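Long-range contacts in polysaccharide deacetylase-like protein (Bacillus anthracis, PDB 4V33), which is a putative zinc-dependent polysaccharide deacetylase required for osmotic stability and the maintenance of cell shape: residues Ala230-Ile235 with Phe259-His264; Ile235-Asp240 with His264-Ala269; Pro295-Ala300 with Tyr318-Thr323. One frame throughout, in Å; residues are numbered along the deposited sequence.

Overall arrangement
All three contacts lie in the deacetylase domain, away from the four-stranded antiparallel sheet nearer the N-terminus. Contacts 1 and 3 each join neighbouring parallel strands, 230-234 with 259-263 and 298-300 with 320-326, and their centres are about 9 Å apart. Contact 2 shares Ile235 and His264 with contact 1 and joins the loops that leave its strands; its centre is about 11 Å from that of contact 1. Along the chain, contacts 1 and 2 interleave, and contact 3 opens after both have closed. The loop after strand 259-263 brings His264 and His268 to the zinc ion, with Asp206 as a further ligand, and the backbone O of Ala300 in contact 3 is hydrogen-bonded to His264 ND1.

Contact 1. Residues Ala230-Ile235 with Phe259-His264. With ZN (zinc ion), chain D.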
ATOM      1  N   ALA A 230      -1.105  -1.666  10.802  1.00 14.00           N
ATOM      2  CA  ALA A 230      -0.693  -2.974  10.319  1.00 13.41           C
ATOM      3  C   ALA A 230      -1.902  -3.858  10.093  1.00 12.98           C
ATOM      4  O   ALA A 230      -2.987  -3.577  10.604  1.00 14.91           O
ATOM      5  CB  ALA A 230       0.263  -3.646  11.329  1.00 14.57           C
ATOM      6  N   THR A 231      -1.701  -4.923   9.324  1.00 12.77           N
ATOM      7  CA  THR A 231      -2.760  -5.890   9.027  1.00 12.28           C
ATOM      8  C   THR A 231      -2.470  -7.204   9.745  1.00 13.32           C
ATOM      9  O   THR A 231      -1.352  -7.712   9.694  1.00 13.43           O
ATOM     10  CB  THR A 231      -2.824  -6.171   7.519  1.00 12.39           C
ATOM     11  OG1 THR A 231      -3.148  -4.957   6.826  1.00 14.25           O
ATOM     12  CG2 THR A 231      -3.874  -7.231   7.199  1.00 13.92           C
ATOM     13  N   GLU A 232      -3.481  -7.744  10.421  1.00 12.51           N
ATOM     14  CA  GLU A 232      -3.379  -9.059  11.031  1.00 14.46           C
ATOM     15  C   GLU A 232      -4.294  -9.977  10.245  1.00 13.54           C
ATOM     16  O   GLU A 232      -5.481  -9.690  10.112  1.00 15.58           O
ATOM     17  CB  GLU A 232      -3.853  -9.008  12.485  1.00 14.74           C
ATOM     18  CG  GLU A 232      -3.901 -10.380  13.167  1.00 15.30           C
ATOM     19  CD  GLU A 232      -2.517 -10.916  13.441  1.00 16.11           C
ATOM     20  OE1 GLU A 232      -1.783 -10.250  14.211  1.00 16.13           O
ATOM     21  OE2 GLU A 232      -2.157 -11.975  12.877  1.00 17.14           O
ATOM     22  N   TYR A 233      -3.745 -11.061   9.709  1.00 12.05           N
ATOM     23  CA  TYR A 233      -4.566 -12.048   9.024  1.00 11.96           C
ATOM     24  C   TYR A 233      -4.881 -13.171  10.008  1.00 12.55           C
ATOM     25  O   TYR A 233      -4.036 -14.006  10.306  1.00 13.75           O
ATOM     26  CB  TYR A 233      -3.824 -12.612   7.825  1.00 13.44           C
ATOM     27  CG  TYR A 233      -3.533 -11.664   6.672  1.00 13.04           C
ATOM     28  CD1 TYR A 233      -4.548 -11.226   5.826  1.00 13.21           C
ATOM     29  CD2 TYR A 233      -2.226 -11.267   6.393  1.00 13.72           C
ATOM     30  CE1 TYR A 233      -4.272 -10.396   4.738  1.00 14.37           C
ATOM     31  CE2 TYR A 233      -1.937 -10.446   5.313  1.00 14.62           C
ATOM     32  CZ  TYR A 233      -2.961 -10.032   4.485  1.00 14.68           C
ATOM     33  OH  TYR A 233      -2.676  -9.235   3.406  1.00 15.16           O
ATOM     34  N   MET A 234      -6.114 -13.180  10.505  1.00 13.60           N
ATOM     35  CA  MET A 234      -6.522 -14.053  11.599  1.00 13.77           C
ATOM     36  C   MET A 234      -7.062 -15.387  11.099  1.00 13.45           C
ATOM     37  O   MET A 234      -7.926 -15.416  10.214  1.00 14.86           O
ATOM     38  CB  MET A 234      -7.628 -13.343  12.394  1.00 16.33           C
ATOM     39  CG  MET A 234      -8.147 -14.111  13.598  1.00 15.19           C
ATOM     40  SD  MET A 234      -7.011 -13.910  14.986  1.00 16.04           S
ATOM     41  CE  MET A 234      -6.963 -15.591  15.627  1.00 16.31           C
ATOM     42  N   ILE A 235      -6.556 -16.492  11.648  1.00 13.26           N
ATOM     43  CA  ILE A 235      -7.206 -17.787  11.443  1.00 13.43           C
ATOM     44  C   ILE A 235      -8.488 -17.717  12.259  1.00 12.46           C
ATOM     45  O   ILE A 235      -8.445 -17.738  13.486  1.00 14.75           O
ATOM     46  CB  ILE A 235      -6.316 -18.959  11.899  1.00 11.24           C
ATOM     47  CG1 ILE A 235      -5.065 -19.028  11.016  1.00 12.99           C
ATOM     48  CG2 ILE A 235      -7.094 -20.288  11.803  1.00 12.14           C
ATOM     49  CD1 ILE A 235      -3.962 -19.919  11.600  1.00 13.30           C
ATOM     50  N   PHE A 259      -4.610  -1.547  14.117  1.00 15.61           N
ATOM     51  CA  PHE A 259      -4.764  -2.768  13.343  1.00 16.02           C
ATOM     52  C   PHE A 259      -5.983  -2.833  12.442  1.00 15.45           C
ATOM     53  O   PHE A 259      -7.080  -2.416  12.810  1.00 19.32           O
ATOM     54  CB  PHE A 259      -4.731  -3.997  14.250  1.00 15.98           C
ATOM     55  CG  PHE A 259      -3.345  -4.467  14.560  1.00 15.52           C
ATOM     56  CD1 PHE A 259      -2.643  -3.924  15.619  1.00 17.87           C
ATOM     57  CD2 PHE A 259      -2.733  -5.439  13.776  1.00 15.26           C
ATOM     58  CE1 PHE A 259      -1.351  -4.338  15.902  1.00 17.08           C
ATOM     59  CE2 PHE A 259      -1.439  -5.856  14.052  1.00 16.00           C
ATOM     60  CZ  PHE A 259      -0.752  -5.306  15.127  1.00 15.96           C
ATOM     61  N   SER A 260      -5.744  -3.370  11.252  1.00 14.93           N
ATOM     62  CA  SER A 260      -6.806  -3.806  10.359  1.00 16.28           C
ATOM     63  C   SER A 260      -6.853  -5.328  10.476  1.00 15.21           C
ATOM     64  O   SER A 260      -5.867  -6.007  10.199  1.00 15.02           O
ATOM     65  CB  SER A 260      -6.464  -3.410   8.931  1.00 17.40           C
ATOM     66  OG  SER A 260      -7.430  -3.898   8.018  1.00 19.00           O
ATOM     67  N   MET A 261      -7.995  -5.863  10.900  1.00 16.07           N
ATOM     68  CA  MET A 261      -8.110  -7.294  11.174  1.00 15.69           C
ATOM     69  C   MET A 261      -8.752  -7.975   9.976  1.00 14.82           C
ATOM     70  O   MET A 261      -9.915  -7.732   9.657  1.00 17.63           O
ATOM     71  CB  MET A 261      -8.938  -7.520  12.442  1.00 21.72           C
ATOM     72  CG  MET A 261      -8.934  -8.951  12.973  1.00 25.83           C
ATOM     73  SD  MET A 261      -7.340  -9.448  13.676  1.00 24.52           S
ATOM     74  CE  MET A 261      -6.921  -7.939  14.489  1.00 14.99           C
ATOM     75  N   GLN A 262      -7.973  -8.806   9.300  1.00 14.28           N
ATOM     76  CA  GLN A 262      -8.392  -9.402   8.043  1.00 13.83           C
ATOM     77  C   GLN A 262      -8.307 -10.923   8.149  1.00 15.19           C
ATOM     78  O   GLN A 262      -8.022 -11.453   9.221  1.00 14.25           O
ATOM     79  CB  GLN A 262      -7.536  -8.839   6.899  1.00 15.24           C
ATOM     80  CG  GLN A 262      -7.612  -7.299   6.795  1.00 13.73           C
ATOM     81  CD  GLN A 262      -9.023  -6.819   6.483  1.00 16.58           C
ATOM     82  OE1 GLN A 262      -9.758  -7.470   5.737  1.00 17.64           O
ATOM     83  NE2 GLN A 262      -9.413  -5.682   7.064  1.00 19.10           N
ATOM     84  N   SER A 263      -8.568 -11.620   7.049  1.00 15.72           N
ATOM     85  CA  SER A 263      -8.792 -13.068   7.101  1.00 14.32           C
ATOM     86  C   SER A 263      -7.578 -13.931   6.751  1.00 15.44           C
ATOM     87  O   SER A 263      -6.837 -13.616   5.830  1.00 14.80           O
ATOM     88  CB  SER A 263      -9.932 -13.423   6.147  1.00 15.95           C
ATOM     89  OG  SER A 263     -10.194 -14.821   6.142  1.00 16.37           O
ATOM     90  N   HIS A 264      -7.411 -15.046   7.462  1.00 13.99           N
ATOM     91  CA  HIS A 264      -6.437 -16.073   7.064  1.00 12.01           C
ATOM     92  C   HIS A 264      -7.181 -17.393   6.867  1.00 13.58           C
ATOM     93  O   HIS A 264      -6.616 -18.460   7.087  1.00 15.83           O
ATOM     94  CB  HIS A 264      -5.332 -16.232   8.127  1.00 12.95           C
ATOM     95  CG  HIS A 264      -4.012 -16.725   7.597  1.00 15.31           C
ATOM     96  ND1 HIS A 264      -3.716 -16.814   6.254  1.00 19.05           N
ATOM     97  CD2 HIS A 264      -2.892 -17.125   8.251  1.00 15.10           C
ATOM     98  CE1 HIS A 264      -2.479 -17.266   6.104  1.00 19.77           C
ATOM     99  NE2 HIS A 264      -1.959 -17.470   7.301  1.00 15.27           N
TER
HETATM  100 ZN    ZN D1362      -0.459 -18.823   8.065  1.00 27.58          ZN
HETATM  101  O   HOH W   1      -5.659  -4.302   5.727  0.98 16.21           O
HETATM  102  O   HOH W   2       1.236 -19.643   8.843  0.86 21.34           O
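Residues Ala230-Met234 and Phe259-Ser263 pair as the parallel strands of a beta-alpha-beta crossover whose helix is 247-255. The ladder begins with Ser260 N on Ala230 O, and Glu232 bonds through both its N and its O to Ser260 and Gln262. Met234 N then bonds to Gln262 O, and a last bond, His264 N to Met234 O at 2.8 Å, carries the pairing past the strand ends, its donor standing above the carbonyl plane. On the face toward helix 247-255, Met261 lies alongside Glu232, with Met261 SD 3.6 Å from Glu232 CG. Both chains set CG anti to the backbone N (chi1 -170° and 175°) and therefore run the same way. On the face bearing Thr231 and Tyr233, the methyl CG2 of Thr231 rests over the centre of the Tyr233 ring and touches Gln262 CG at 3.8 Å. A water joins Thr231 OG1 to Ser260 OG, to which Gln262 NE2 donates at 2.8 Å; Ser260 OG is also hydrogen-bonded to the carboxylate of Glu188. His264 CB packs 3.9 Å from Tyr233 CB, while His264 NE2 binds zinc at 2.2 Å. This metal histidine, on the loop after a parallel strand, is placed as in NodB-type deacetylase barrels.

Contact 2. Residues Ile235-Asp240 with His264-Ala269; sequences IVNNVD and HTATHA. With ZN (zinc ion), chain D.
The imidazoles of His264 and His268 meet in a T-shaped arrangement, and the side chain of Ile235 packs against both. His268 CD2 stands 3.2 Å above one face of the His264 ring, offset toward its rim, and His264 CD2 in turn lies in the plane of the His268 ring at its edge. With CG anti to the backbone N (chi1 -160°), His268 carries its ring out to the metal and to Ile235, whose methyl CD1 approaches His268 CD2 obliquely at 3.6 Å. The ring of Phe303 makes a second edge-to-face contact with His268. Both histidines turn NE2 to the zinc ion, His268 NE2 at 2.1 Å, with Asp206 as a further ligand and a water at 2.0 Å from the zinc ion; a bond from His264 ND1 to Ala300 O helps fix the rotation of that ring.

Behind the rings the two loops are joined through their backbones. Val236 N reaches Thr265 O at 3.0 Å, nearly straight at 172°, and Asn237 N reaches Ala266 O at 3.0 Å, on a lone pair of the carbonyl. Asn237 lies side by side with Thr267, its ND2 next to the methyl CG2; the Thr267 hydroxyl is bonded to Glu280. Ala269 N donates to Thr265 OG1 at 3.1 Å, bracing the turn that carries His268. Two histidines four residues apart, joined on the metal by an aspartate, form the zinc site typical of the polysaccharide deacetylase family.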
ATOM      1  N   ILE A 235      -6.556 -16.492  11.648  1.00 13.26           N
ATOM      2  CA  ILE A 235      -7.206 -17.787  11.443  1.00 13.43           C
ATOM      3  C   ILE A 235      -8.488 -17.717  12.259  1.00 12.46           C
ATOM      4  O   ILE A 235      -8.445 -17.738  13.486  1.00 14.75           O
ATOM      5  CB  ILE A 235      -6.316 -18.959  11.899  1.00 11.24           C
ATOM      6  CG1 ILE A 235      -5.065 -19.028  11.016  1.00 12.99           C
ATOM      7  CG2 ILE A 235      -7.094 -20.288  11.803  1.00 12.14           C
ATOM      8  CD1 ILE A 235      -3.962 -19.919  11.600  1.00 13.30           C
ATOM      9  N   VAL A 236      -9.634 -17.584  11.589  1.00 13.25           N
ATOM     10  CA  VAL A 236     -10.819 -17.094  12.278  1.00 14.83           C
ATOM     11  C   VAL A 236     -11.331 -18.063  13.353  1.00 14.41           C
ATOM     12  O   VAL A 236     -11.778 -17.646  14.424  1.00 15.89           O
ATOM     13  CB  VAL A 236     -11.919 -16.676  11.278  1.00 15.10           C
ATOM     14  CG1 VAL A 236     -13.155 -16.170  12.008  1.00 18.35           C
ATOM     15  CG2 VAL A 236     -11.379 -15.589  10.335  1.00 17.70           C
ATOM     16  N   ASN A 237     -11.219 -19.363  13.106  1.00 14.12           N
ATOM     17  CA  ASN A 237     -11.672 -20.323  14.109  1.00 15.03           C
ATOM     18  C   ASN A 237     -10.828 -20.338  15.377  1.00 13.91           C
ATOM     19  O   ASN A 237     -11.224 -20.931  16.379  1.00 16.42           O
ATOM     20  CB  ASN A 237     -11.765 -21.734  13.522  1.00 15.18           C
ATOM     21  CG  ASN A 237     -12.938 -21.889  12.588  1.00 18.19           C
ATOM     22  OD1 ASN A 237     -13.618 -20.911  12.257  1.00 17.80           O
ATOM     23  ND2 ASN A 237     -13.196 -23.121  12.159  1.00 16.50           N
ATOM     24  N   ASN A 238      -9.670 -19.680  15.327  1.00 13.66           N
ATOM     25  CA  ASN A 238      -8.772 -19.630  16.475  1.00 13.81           C
ATOM     26  C   ASN A 238      -8.989 -18.449  17.408  1.00 15.38           C
ATOM     27  O   ASN A 238      -8.290 -18.331  18.403  1.00 15.34           O
ATOM     28  CB  ASN A 238      -7.311 -19.628  16.028  1.00 12.42           C
ATOM     29  CG  ASN A 238      -6.836 -21.002  15.581  1.00 12.65           C
ATOM     30  OD1 ASN A 238      -7.469 -22.012  15.878  1.00 15.71           O
ATOM     31  ND2 ASN A 238      -5.704 -21.038  14.889  1.00 14.09           N
ATOM     32  N   VAL A 239      -9.933 -17.568  17.096  1.00 15.33           N
ATOM     33  CA  VAL A 239     -10.211 -16.479  18.026  1.00 16.45           C
ATOM     34  C   VAL A 239     -10.596 -17.078  19.380  1.00 16.26           C
ATOM     35  O   VAL A 239     -11.445 -17.974  19.455  1.00 17.40           O
ATOM     36  CB  VAL A 239     -11.310 -15.537  17.505  1.00 15.45           C
ATOM     37  CG1 VAL A 239     -11.626 -14.457  18.540  1.00 18.91           C
ATOM     38  CG2 VAL A 239     -10.877 -14.900  16.189  1.00 17.73           C
ATOM     39  N   ASP A 240      -9.936 -16.598  20.434  1.00 16.94           N
ATOM     40  CA  ASP A 240     -10.106 -17.099  21.808  1.00 18.57           C
ATOM     41  C   ASP A 240      -9.519 -18.488  22.084  1.00 20.98           C
ATOM     42  O   ASP A 240      -9.658 -19.013  23.187  1.00 23.32           O
ATOM     43  CB  ASP A 240     -11.572 -17.032  22.258  1.00 20.60           C
ATOM     44  CG  ASP A 240     -12.067 -15.610  22.379  1.00 22.92           C
ATOM     45  OD1 ASP A 240     -11.367 -14.803  23.024  1.00 21.52           O
ATOM     46  OD2 ASP A 240     -13.136 -15.300  21.818  1.00 25.27           O
ATOM     47  N   HIS A 264      -7.411 -15.046   7.462  1.00 13.99           N
ATOM     48  CA  HIS A 264      -6.437 -16.073   7.064  1.00 12.01           C
ATOM     49  C   HIS A 264      -7.181 -17.393   6.867  1.00 13.58           C
ATOM     50  O   HIS A 264      -6.616 -18.460   7.087  1.00 15.83           O
ATOM     51  CB  HIS A 264      -5.332 -16.232   8.127  1.00 12.95           C
ATOM     52  CG  HIS A 264      -4.012 -16.725   7.597  1.00 15.31           C
ATOM     53  ND1 HIS A 264      -3.716 -16.814   6.254  1.00 19.05           N
ATOM     54  CD2 HIS A 264      -2.892 -17.125   8.251  1.00 15.10           C
ATOM     55  CE1 HIS A 264      -2.479 -17.266   6.104  1.00 19.77           C
ATOM     56  NE2 HIS A 264      -1.959 -17.470   7.301  1.00 15.27           N
ATOM     57  N   THR A 265      -8.437 -17.292   6.415  1.00 12.59           N
ATOM     58  CA  THR A 265      -9.398 -18.405   6.299  1.00 14.49           C
ATOM     59  C   THR A 265      -9.913 -18.884   7.658  1.00 15.17           C
ATOM     60  O   THR A 265      -9.500 -18.386   8.704  1.00 16.10           O
ATOM     61  CB  THR A 265      -8.896 -19.624   5.452  1.00 15.63           C
ATOM     62  OG1 THR A 265      -7.992 -20.424   6.225  1.00 15.30           O
ATOM     63  CG2 THR A 265      -8.230 -19.164   4.153  1.00 16.23           C
ATOM     64  N   ALA A 266     -10.827 -19.850   7.635  1.00 14.60           N
ATOM     65  CA  ALA A 266     -11.418 -20.344   8.869  1.00 16.35           C
ATOM     66  C   ALA A 266     -10.455 -21.232   9.639  1.00 15.51           C
ATOM     67  O   ALA A 266     -10.307 -21.092  10.853  1.00 14.99           O
ATOM     68  CB  ALA A 266     -12.697 -21.105   8.581  1.00 14.69           C
ATOM     69  N   THR A 267      -9.822 -22.169   8.937  1.00 16.08           N
ATOM     70  CA  THR A 267      -8.972 -23.154   9.602  1.00 13.87           C
ATOM     71  C   THR A 267      -7.525 -23.185   9.113  1.00 15.63           C
ATOM     72  O   THR A 267      -6.796 -24.113   9.454  1.00 16.79           O
ATOM     73  CB  THR A 267      -9.547 -24.593   9.501  1.00 18.76           C
ATOM     74  OG1 THR A 267      -9.499 -25.056   8.139  1.00 18.26           O
ATOM     75  CG2 THR A 267     -10.982 -24.649  10.017  1.00 18.87           C
ATOM     76  N   HIS A 268      -7.118 -22.184   8.334  1.00 14.51           N
ATOM     77  CA  HIS A 268      -5.780 -22.150   7.717  1.00 16.36           C
ATOM     78  C   HIS A 268      -5.718 -23.268   6.672  1.00 16.24           C
ATOM     79  O   HIS A 268      -4.806 -24.098   6.655  1.00 16.39           O
ATOM     80  CB  HIS A 268      -4.665 -22.278   8.768  1.00 14.00           C
ATOM     81  CG  HIS A 268      -3.327 -21.783   8.316  1.00 15.69           C
ATOM     82  ND1 HIS A 268      -2.300 -22.634   7.966  1.00 24.41           N
ATOM     83  CD2 HIS A 268      -2.834 -20.529   8.197  1.00 18.55           C
ATOM     84  CE1 HIS A 268      -1.235 -21.922   7.635  1.00 25.40           C
ATOM     85  NE2 HIS A 268      -1.527 -20.641   7.784  1.00 17.92           N
ATOM     86  N   ALA A 269      -6.720 -23.267   5.799  1.00 20.04           N
ATOM     87  CA  ALA A 269      -6.923 -24.337   4.833  1.00 23.30           C
ATOM     88  C   ALA A 269      -5.934 -24.299   3.680  1.00 16.26           C
ATOM     89  O   ALA A 269      -5.561 -23.234   3.199  1.00 20.22           O
ATOM     90  CB  ALA A 269      -8.347 -24.265   4.280  1.00 26.75           C
TER
HETATM   91 ZN    ZN D1362      -0.459 -18.823   8.065  1.00 27.58          ZN
HETATM   92  O   HOH W   2       1.236 -19.643   8.843  0.86 21.34           O

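Contact 3. Residues Pro295-Ala300 with Tyr318-Thr323; sequences PVIAVA and YQFATT
Val299 sits squarely on the ring of Tyr318: its CB is 3.6 Å from the ring centroid and 4° off the normal, a CH-pi contact over the face. Its CG1, set between the backbone N and the carbonyl carbon (chi1 68°), reaches Ala321 CB at 3.6 Å. Val296 CG1 touches the same tyrosine at its edge, 3.9 Å from Tyr318 CE1. On the other face of the sheet Ala298 CB packs against Phe320 CB at 3.9 Å, and Ile297 runs alongside the Phe320 side chain, whose ring stacks on Phe187.

Outward comes the parallel backbone ladder. Ile297 O is gripped twice, by Gln319 N at 2.9 Å and by Phe320 N at 3.2 Å. Val299 then bonds in both directions, its N to Phe320 O at 2.9 Å and its O to Thr322 N at 3.0 Å. At the polar margin, Thr322 OG1 lies beside the methyl of Ala300 and makes a weak hydrogen bond with Tyr233 OH. The chemistry is thus divided: main-chain bonds set the register, aromatic and aliphatic groups fill both faces, and hydrogen bonds from Tyr318 OH to Ser263 OG and from Ile297 N and Ala298 N to Gln262 OE1 help tie the pair to strand 259-263.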
ATOM      1  N   PRO A 295     -15.213  -3.807   8.228  1.00 23.06           N
ATOM      2  CA  PRO A 295     -15.224  -4.662   7.035  1.00 25.18           C
ATOM      3  C   PRO A 295     -13.967  -5.511   6.899  1.00 20.79           C
ATOM      4  O   PRO A 295     -12.858  -5.073   7.240  1.00 20.32           O
ATOM      5  CB  PRO A 295     -15.291  -3.656   5.882  1.00 23.54           C
ATOM      6  CG  PRO A 295     -15.930  -2.447   6.483  1.00 25.73           C
ATOM      7  CD  PRO A 295     -15.401  -2.386   7.887  1.00 22.22           C
ATOM      8  N   VAL A 296     -14.155  -6.729   6.410  1.00 18.07           N
ATOM      9  CA  VAL A 296     -13.057  -7.612   6.057  1.00 18.22           C
ATOM     10  C   VAL A 296     -12.989  -7.683   4.536  1.00 21.30           C
ATOM     11  O   VAL A 296     -13.948  -8.110   3.876  1.00 22.44           O
ATOM     12  CB  VAL A 296     -13.250  -9.004   6.685  1.00 17.95           C
ATOM     13  CG1 VAL A 296     -12.259 -10.017   6.106  1.00 17.32           C
ATOM     14  CG2 VAL A 296     -13.100  -8.898   8.197  1.00 19.74           C
ATOM     15  N   ILE A 297     -11.869  -7.214   3.989  1.00 16.77           N
ATOM     16  CA  ILE A 297     -11.698  -7.041   2.551  1.00 17.25           C
ATOM     17  C   ILE A 297     -10.472  -7.767   2.003  1.00 15.44           C
ATOM     18  O   ILE A 297     -10.245  -7.780   0.790  1.00 18.30           O
ATOM     19  CB  ILE A 297     -11.568  -5.544   2.190  1.00 19.12           C
ATOM     20  CG1 ILE A 297     -10.360  -4.922   2.898  1.00 20.20           C
ATOM     21  CG2 ILE A 297     -12.835  -4.797   2.577  1.00 21.71           C
ATOM     22  CD1 ILE A 297     -10.154  -3.437   2.579  1.00 23.09           C
ATOM     23  N   ALA A 298      -9.671  -8.349   2.891  1.00 15.20           N
ATOM     24  CA  ALA A 298      -8.399  -8.941   2.494  1.00 14.15           C
ATOM     25  C   ALA A 298      -8.176 -10.311   3.115  1.00 15.51           C
ATOM     26  O   ALA A 298      -8.625 -10.583   4.235  1.00 15.74           O
ATOM     27  CB  ALA A 298      -7.246  -8.009   2.865  1.00 15.63           C
ATOM     28  N   VAL A 299      -7.451 -11.163   2.393  1.00 13.94           N
ATOM     29  CA  VAL A 299      -7.108 -12.492   2.883  1.00 14.66           C
ATOM     30  C   VAL A 299      -5.646 -12.783   2.555  1.00 15.08           C
ATOM     31  O   VAL A 299      -5.061 -12.156   1.664  1.00 14.68           O
ATOM     32  CB  VAL A 299      -8.037 -13.561   2.235  1.00 14.92           C
ATOM     33  CG1 VAL A 299      -7.749 -13.697   0.736  1.00 16.30           C
ATOM     34  CG2 VAL A 299      -7.934 -14.924   2.957  1.00 16.32           C
ATOM     35  N   ALA A 300      -5.047 -13.707   3.295  1.00 14.68           N
ATOM     36  CA  ALA A 300      -3.740 -14.243   2.933  1.00 12.83           C
ATOM     37  C   ALA A 300      -3.907 -15.725   2.676  1.00 13.59           C
ATOM     38  O   ALA A 300      -4.574 -16.406   3.448  1.00 16.93           O
ATOM     39  CB  ALA A 300      -2.734 -14.007   4.070  1.00 14.69           C
ATOM     40  N   TYR A 318     -13.263 -11.423  -1.467  1.00 19.06           N
ATOM     41  CA  TYR A 318     -12.200 -10.516  -1.030  1.00 19.48           C
ATOM     42  C   TYR A 318     -11.736  -9.621  -2.168  1.00 18.38           C
ATOM     43  O   TYR A 318     -11.722 -10.041  -3.322  1.00 20.13           O
ATOM     44  CB  TYR A 318     -11.002 -11.310  -0.500  1.00 17.26           C
ATOM     45  CG  TYR A 318     -11.315 -12.150   0.715  1.00 17.02           C
ATOM     46  CD1 TYR A 318     -11.303 -11.587   1.988  1.00 15.58           C
ATOM     47  CD2 TYR A 318     -11.638 -13.498   0.590  1.00 19.37           C
ATOM     48  CE1 TYR A 318     -11.590 -12.337   3.104  1.00 16.18           C
ATOM     49  CE2 TYR A 318     -11.928 -14.264   1.701  1.00 17.51           C
ATOM     50  CZ  TYR A 318     -11.901 -13.677   2.957  1.00 16.78           C
ATOM     51  OH  TYR A 318     -12.190 -14.417   4.081  1.00 16.68           O
ATOM     52  N   GLN A 319     -11.347  -8.389  -1.838  1.00 17.90           N
ATOM     53  CA  GLN A 319     -10.768  -7.482  -2.818  1.00 21.51           C
ATOM     54  C   GLN A 319      -9.258  -7.686  -2.955  1.00 19.82           C
ATOM     55  O   GLN A 319      -8.684  -7.394  -4.008  1.00 20.80           O
ATOM     56  CB  GLN A 319     -11.030  -6.028  -2.428  1.00 19.40           C
ATOM     57  CG  GLN A 319     -12.485  -5.634  -2.391  1.00 30.67           C
ATOM     58  CD  GLN A 319     -12.675  -4.277  -1.753  1.00 37.13           C
ATOM     59  OE1 GLN A 319     -13.589  -4.078  -0.950  1.00 41.18           O
ATOM     60  NE2 GLN A 319     -11.798  -3.337  -2.094  1.00 29.42           N
ATOM     61  N   PHE A 320      -8.622  -8.185  -1.893  1.00 16.24           N
ATOM     62  CA  PHE A 320      -7.160  -8.293  -1.837  1.00 15.01           C
ATOM     63  C   PHE A 320      -6.766  -9.664  -1.318  1.00 15.96           C
ATOM     64  O   PHE A 320      -7.384 -10.183  -0.388  1.00 17.07           O
ATOM     65  CB  PHE A 320      -6.560  -7.227  -0.902  1.00 16.34           C
ATOM     66  CG  PHE A 320      -6.889  -5.827  -1.303  1.00 13.48           C
ATOM     67  CD1 PHE A 320      -6.152  -5.187  -2.281  1.00 17.04           C
ATOM     68  CD2 PHE A 320      -7.958  -5.162  -0.723  1.00 15.83           C
ATOM     69  CE1 PHE A 320      -6.467  -3.900  -2.669  1.00 15.99           C
ATOM     70  CE2 PHE A 320      -8.287  -3.873  -1.106  1.00 16.91           C
ATOM     71  CZ  PHE A 320      -7.538  -3.238  -2.081  1.00 17.52           C
ATOM     72  N   ALA A 321      -5.726 -10.244  -1.905  1.00 15.50           N
ATOM     73  CA  ALA A 321      -5.194 -11.510  -1.413  1.00 14.15           C
ATOM     74  C   ALA A 321      -3.690 -11.527  -1.598  1.00 15.91           C
ATOM     75  O   ALA A 321      -3.187 -11.165  -2.667  1.00 16.73           O
ATOM     76  CB  ALA A 321      -5.841 -12.683  -2.136  1.00 15.06           C
ATOM     77  N   THR A 322      -2.976 -11.908  -0.542  1.00 14.09           N
ATOM     78  CA  THR A 322      -1.518 -11.962  -0.577  1.00 14.41           C
ATOM     79  C   THR A 322      -0.996 -13.391  -0.610  1.00 15.38           C
ATOM     80  O   THR A 322      -1.562 -14.297   0.014  1.00 14.54           O
ATOM     81  CB  THR A 322      -0.877 -11.238   0.629  1.00 14.40           C
ATOM     82  OG1 THR A 322      -1.545 -11.631   1.834  1.00 15.94           O
ATOM     83  CG2 THR A 322      -0.970  -9.724   0.461  1.00 16.39           C
ATOM     84  N   THR A 323       0.098 -13.568  -1.341  1.00 14.56           N
ATOM     85  CA  THR A 323       0.760 -14.858  -1.488  1.00 13.32           C
ATOM     86  C   THR A 323       2.043 -14.857  -0.668  1.00 13.83           C
ATOM     87  O   THR A 323       2.278 -13.945   0.123  1.00 15.46           O
ATOM     88  CB  THR A 323       1.117 -15.116  -2.969  1.00 15.16           C
ATOM     89  OG1 THR A 323       2.206 -14.263  -3.355  1.00 15.84           O
ATOM     90  CG2 THR A 323      -0.085 -14.843  -3.880  1.00 17.05           C
TER